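Local coordinates for protein SsfX3 (Streptomyces sp. SF2575, PDB 3SKV) that transfers a salicylyl group in a tetracycline biosynthetic pathway, as an acyltransferase that joins a jelly-roll part to a GDSL/SGNH hydrolase fold, at residues D39-R45 with L178-S183; A58-A62 with L79-V85. The protein carries 1 engineered substitution. One frame throughout, in Å; residues are numbered along the deposited sequence.

Interaction 1 of 2, residues D39-R45 with L178-S183; sequences DPALTYR and LEKDTS
Arg45 and Asp181 form a salt bridge in the jelly-roll part of the protein, where strands 43-45 and 178-179 both pair antiparallel with strand 86-91 and the two segments meet beside it. Arg45 NH2 lies 3.0 Å from Asp181 OD2, with an N-H...O angle of 162°. The carboxylate sits at the guanidinium edge, yet the two planes are 86° apart, and the donor meets OD2 from above the carboxylate plane. OD2 has a second partner in His88 ND1, while OD1 takes the hydroxyl of Ser183, so both acid oxygens are occupied. Bent at chi2 (-121°), the long arginine chain folds its guanidinium over Thr43, whose CG2 methyl lies 3.6 Å from that plane. A leucine in place of Arg45 would probably leave Asp181 without its guanidinium mate and deprive water 2, which bridges NH1 and Ser183 O, of one of its holds. Ahead of the strand, a type I turn from Asp39 to Leu42 is closed by Leu42 N donating to Asp39 O, and Asp39 OD1 adds an Asx turn by accepting from Ala41 N at 2.9 Å. The small CB of Ala41 lies against Leu178, 3.6 Å from its CG. Lys180, bent towards its end, gives Pro40 O a weak hydrogen bond from NZ, and its CA-H points at Ala41 O (CA to O 3.3 Å). That carbonyl also accepts from water 1, which in turn accepts from Thr43 OG1 and from Asp181 N, the distance from Asp181 N to the oxygen of water 1 being 2.8 Å.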
# COMPACT_ATOMS: atom_id res chain seq x y z
N ASP A 39 18.04 -7.10 13.27
CA ASP A 39 18.02 -7.20 14.74
C ASP A 39 16.61 -7.68 15.19
O ASP A 39 15.62 -7.19 14.65
CB ASP A 39 18.32 -5.84 15.38
CG ASP A 39 18.52 -5.88 16.88
OD1 ASP A 39 17.50 -6.07 17.61
OD2 ASP A 39 19.67 -5.69 17.34
N PRO A 40 16.49 -8.61 16.17
CA PRO A 40 15.16 -9.08 16.59
C PRO A 40 14.23 -8.01 17.17
O PRO A 40 13.04 -8.25 17.24
CB PRO A 40 15.48 -10.19 17.60
CG PRO A 40 16.82 -9.86 18.12
CD PRO A 40 17.56 -9.31 16.93
N ALA A 41 14.75 -6.84 17.60
CA ALA A 41 13.92 -5.76 18.15
C ALA A 41 13.20 -4.99 17.02
O ALA A 41 12.20 -4.33 17.30
CB ALA A 41 14.75 -4.80 19.01
N LEU A 42 13.69 -5.11 15.76
CA LEU A 42 13.06 -4.44 14.60
C LEU A 42 11.90 -5.24 14.03
O LEU A 42 11.96 -6.48 13.97
CB LEU A 42 14.05 -4.06 13.47
CG LEU A 42 15.39 -3.37 13.88
CD1 LEU A 42 16.22 -3.02 12.68
CD2 LEU A 42 15.18 -2.14 14.75
N THR A 43 10.84 -4.53 13.66
CA THR A 43 9.63 -5.05 13.06
C THR A 43 9.39 -4.27 11.77
O THR A 43 9.36 -3.04 11.79
CB THR A 43 8.40 -4.94 14.03
OG1 THR A 43 8.69 -5.52 15.31
CG2 THR A 43 7.15 -5.60 13.47
N TYR A 44 9.21 -4.98 10.66
CA TYR A 44 8.88 -4.41 9.37
C TYR A 44 7.41 -4.70 9.17
O TYR A 44 6.98 -5.85 9.17
CB TYR A 44 9.70 -5.00 8.23
CG TYR A 44 11.18 -4.66 8.33
CD1 TYR A 44 12.03 -5.41 9.14
CD2 TYR A 44 11.71 -3.58 7.63
CE1 TYR A 44 13.38 -5.07 9.27
CE2 TYR A 44 13.06 -3.26 7.73
CZ TYR A 44 13.89 -4.01 8.54
OH TYR A 44 15.21 -3.68 8.67
N ARG A 45 6.62 -3.65 9.13
CA ARG A 45 5.20 -3.81 8.94
C ARG A 45 4.90 -3.47 7.49
O ARG A 45 5.58 -2.64 6.89
CB ARG A 45 4.41 -2.94 9.95
CG ARG A 45 4.83 -3.19 11.40
CD ARG A 45 3.71 -3.66 12.29
NE ARG A 45 4.05 -3.57 13.73
CZ ARG A 45 3.91 -4.55 14.62
NH1 ARG A 45 3.44 -5.74 14.25
NH2 ARG A 45 4.27 -4.36 15.89
N LEU A 178 16.74 -0.32 23.18
CA LEU A 178 16.18 -0.80 21.92
C LEU A 178 15.22 -1.90 22.27
O LEU A 178 15.63 -2.91 22.86
CB LEU A 178 17.29 -1.27 20.96
CG LEU A 178 16.85 -1.88 19.62
CD1 LEU A 178 16.05 -0.88 18.73
CD2 LEU A 178 18.02 -2.45 18.89
N GLU A 179 13.94 -1.69 21.98
CA GLU A 179 12.90 -2.68 22.31
C GLU A 179 12.01 -2.94 21.13
O GLU A 179 11.83 -2.06 20.28
CB GLU A 179 12.04 -2.20 23.49
CG GLU A 179 12.77 -2.00 24.81
CD GLU A 179 11.85 -1.61 25.97
OE1 GLU A 179 11.17 -0.56 25.87
OE2 GLU A 179 11.79 -2.38 26.95
N LYS A 180 11.41 -4.14 21.08
CA LYS A 180 10.46 -4.51 20.04
C LYS A 180 9.13 -3.80 20.30
O LYS A 180 8.71 -3.70 21.46
CB LYS A 180 10.23 -6.03 20.05
CG LYS A 180 9.53 -6.57 18.81
CD LYS A 180 9.13 -8.02 18.97
CE LYS A 180 9.91 -8.91 18.03
NZ LYS A 180 10.75 -9.90 18.75
N ASP A 181 8.47 -3.33 19.24
CA ASP A 181 7.13 -2.78 19.35
C ASP A 181 6.23 -4.02 19.41
O ASP A 181 6.17 -4.78 18.44
CB ASP A 181 6.78 -1.91 18.13
CG ASP A 181 5.30 -1.58 18.01
OD1 ASP A 181 4.65 -1.32 19.06
OD2 ASP A 181 4.80 -1.54 16.88
N THR A 182 5.61 -4.26 20.57
CA THR A 182 4.77 -5.44 20.77
C THR A 182 3.28 -5.25 20.46
O THR A 182 2.51 -6.20 20.66
CB THR A 182 5.03 -6.12 22.12
OG1 THR A 182 4.97 -5.13 23.16
CG2 THR A 182 6.33 -6.90 22.13
N SER A 183 2.88 -4.08 19.92
CA SER A 183 1.50 -3.81 19.49
C SER A 183 0.97 -4.92 18.55
O SER A 183 1.70 -5.43 17.67
CB SER A 183 1.40 -2.47 18.78
OG SER A 183 1.54 -1.36 19.65
O HOH W 1 9.77 -3.57 16.73
O HOH W 2 3.70 -7.57 16.59

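Interaction 2 of 2, residues A58-A62 with L79-V85; sequences APWRA and LAQTSGV
The methyl of Ala80 sits squarely over the six-membered ring of Trp60, its CB 3.9 Å from the ring centroid and 13° off the normal, a CH-pi contact for which a side chain this short is well suited. Beside it, Leu79 CB approaches Trp60 CE3 at 3.6 Å, and the leucine branch point continues outward, with CG 3.7 Å from Ala62 CB. One residue before the tryptophan, the rigid ring of Pro59 meets Val85, CB to CG1 at 3.9 Å, and also the CG2 methyl of Thr82. Thr82 thus turns carbon to the proline, while its OG1 is hydrogen-bonded chiefly to Pro160 O and also to Leu163 O. These contacts pack the end of strand 56-60, one arm of the hairpin with strand 49-53, against the loop leading into strand 86-91. That loop closes with a type II beta turn from Thr82 to Val85, and Gly84 suits its positive phi. Farther out, backbone polarity takes over: Arg61 N donates to Leu79 O at 2.8 Å. The Arg61 side chain then reaches past Val85 CG2 and, with a bend at chi3 (-67°), presents NE to Gln81 O at 2.9 Å, the N-H...O angle being 155°. NH2 adds a weak bond to the same oxygen, and Ser83 CB lies over one guanidinium face, toward its rim. Water 3 donates to Pro59 O and, weakly, to Gln81 O, while Arg61 NH1 donates to Ser222 O.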
# COMPACT_ATOMS: atom_id res chain seq x y z
N ALA A 58 16.38 -5.69 1.89
CA ALA A 58 15.30 -5.15 1.06
C ALA A 58 13.92 -5.70 1.48
O ALA A 58 13.68 -6.91 1.38
CB ALA A 58 15.54 -5.49 -0.40
N PRO A 59 12.99 -4.86 1.94
CA PRO A 59 11.64 -5.37 2.26
C PRO A 59 10.90 -5.58 0.92
O PRO A 59 11.07 -4.77 -0.02
CB PRO A 59 10.99 -4.23 3.08
CG PRO A 59 12.06 -3.19 3.27
CD PRO A 59 13.07 -3.40 2.17
N TRP A 60 10.15 -6.70 0.81
CA TRP A 60 9.37 -7.03 -0.38
C TRP A 60 7.91 -7.16 -0.02
O TRP A 60 7.58 -7.56 1.09
CB TRP A 60 9.85 -8.33 -1.03
CG TRP A 60 11.11 -8.21 -1.84
CD1 TRP A 60 12.37 -8.00 -1.36
CD2 TRP A 60 11.24 -8.43 -3.25
NE1 TRP A 60 13.28 -8.00 -2.40
CE2 TRP A 60 12.61 -8.31 -3.57
CE3 TRP A 60 10.33 -8.76 -4.27
CZ2 TRP A 60 13.09 -8.46 -4.88
CZ3 TRP A 60 10.80 -8.89 -5.57
CH2 TRP A 60 12.16 -8.73 -5.87
N ARG A 61 7.04 -6.84 -0.96
CA ARG A 61 5.60 -6.96 -0.76
C ARG A 61 5.02 -8.23 -1.43
O ARG A 61 3.84 -8.31 -1.70
CB ARG A 61 4.88 -5.68 -1.15
CG ARG A 61 5.16 -4.56 -0.15
CD ARG A 61 4.25 -3.40 -0.43
NE ARG A 61 4.58 -2.77 -1.70
CZ ARG A 61 3.70 -2.36 -2.60
NH1 ARG A 61 2.39 -2.48 -2.36
NH2 ARG A 61 4.11 -1.84 -3.74
N ALA A 62 5.87 -9.22 -1.64
CA ALA A 62 5.58 -10.56 -2.17
C ALA A 62 6.77 -11.47 -1.77
O ALA A 62 7.81 -10.92 -1.43
CB ALA A 62 5.42 -10.51 -3.67
N LEU A 79 7.29 -5.27 -6.98
CA LEU A 79 7.11 -6.03 -5.74
C LEU A 79 8.01 -5.54 -4.59
O LEU A 79 7.64 -5.72 -3.42
CB LEU A 79 7.36 -7.53 -5.99
CG LEU A 79 6.24 -8.42 -6.60
CD1 LEU A 79 4.89 -7.73 -6.72
CD2 LEU A 79 6.70 -9.13 -7.84
N ALA A 80 9.20 -4.96 -4.93
CA ALA A 80 10.18 -4.44 -3.96
C ALA A 80 10.02 -2.95 -3.67
O ALA A 80 10.78 -2.39 -2.87
CB ALA A 80 11.61 -4.75 -4.40
N GLN A 81 9.02 -2.31 -4.26
CA GLN A 81 8.75 -0.90 -3.96
C GLN A 81 8.09 -0.85 -2.60
O GLN A 81 7.14 -1.59 -2.35
CB GLN A 81 7.92 -0.24 -5.04
CG GLN A 81 8.75 0.08 -6.29
CD GLN A 81 7.92 0.57 -7.44
OE1 GLN A 81 6.74 0.95 -7.29
NE2 GLN A 81 8.51 0.54 -8.63
N THR A 82 8.69 -0.07 -1.70
CA THR A 82 8.37 -0.01 -0.27
C THR A 82 7.10 0.76 0.15
O THR A 82 7.01 1.27 1.28
CB THR A 82 9.62 0.28 0.52
OG1 THR A 82 10.16 1.50 0.04
CG2 THR A 82 10.65 -0.83 0.39
N SER A 83 6.10 0.76 -0.73
CA SER A 83 4.80 1.40 -0.54
C SER A 83 3.99 0.74 0.60
O SER A 83 3.68 -0.46 0.55
CB SER A 83 4.03 1.37 -1.85
OG SER A 83 3.09 2.43 -1.85
N GLY A 84 3.70 1.53 1.63
CA GLY A 84 2.98 1.08 2.83
C GLY A 84 3.87 0.29 3.78
O GLY A 84 3.39 -0.26 4.77
N VAL A 85 5.18 0.23 3.49
CA VAL A 85 6.13 -0.50 4.34
C VAL A 85 6.65 0.44 5.42
O VAL A 85 7.02 1.60 5.15
CB VAL A 85 7.28 -1.19 3.55
CG1 VAL A 85 8.28 -1.89 4.50
CG2 VAL A 85 6.74 -2.17 2.51
O HOH W 3 8.39 -3.57 -0.70

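Interaction 2 falls, in sequence, between the two segments of interaction 1, and the two centres are about 18 Å apart. They nevertheless touch, as Arg45 O lies 3.7 Å from Val85 CG1. The segment 79-85 runs directly into strand 86-91, on which 39-45 and 178-183 converge, and Arg45 and Arg86 share backbone hydrogen bonding just beyond that touch. Interaction 1 is a surface contact, its centre about 20 Å from that of the chain, whereas interaction 2 is buried, its centre about 9 Å from it. Each sends an arginine toward strand 219-223, an outermost strand of the parallel sheet in the hydrolase fold: Arg61 to Ser222, and Arg45, by a long, weak ion pair, to Asp219.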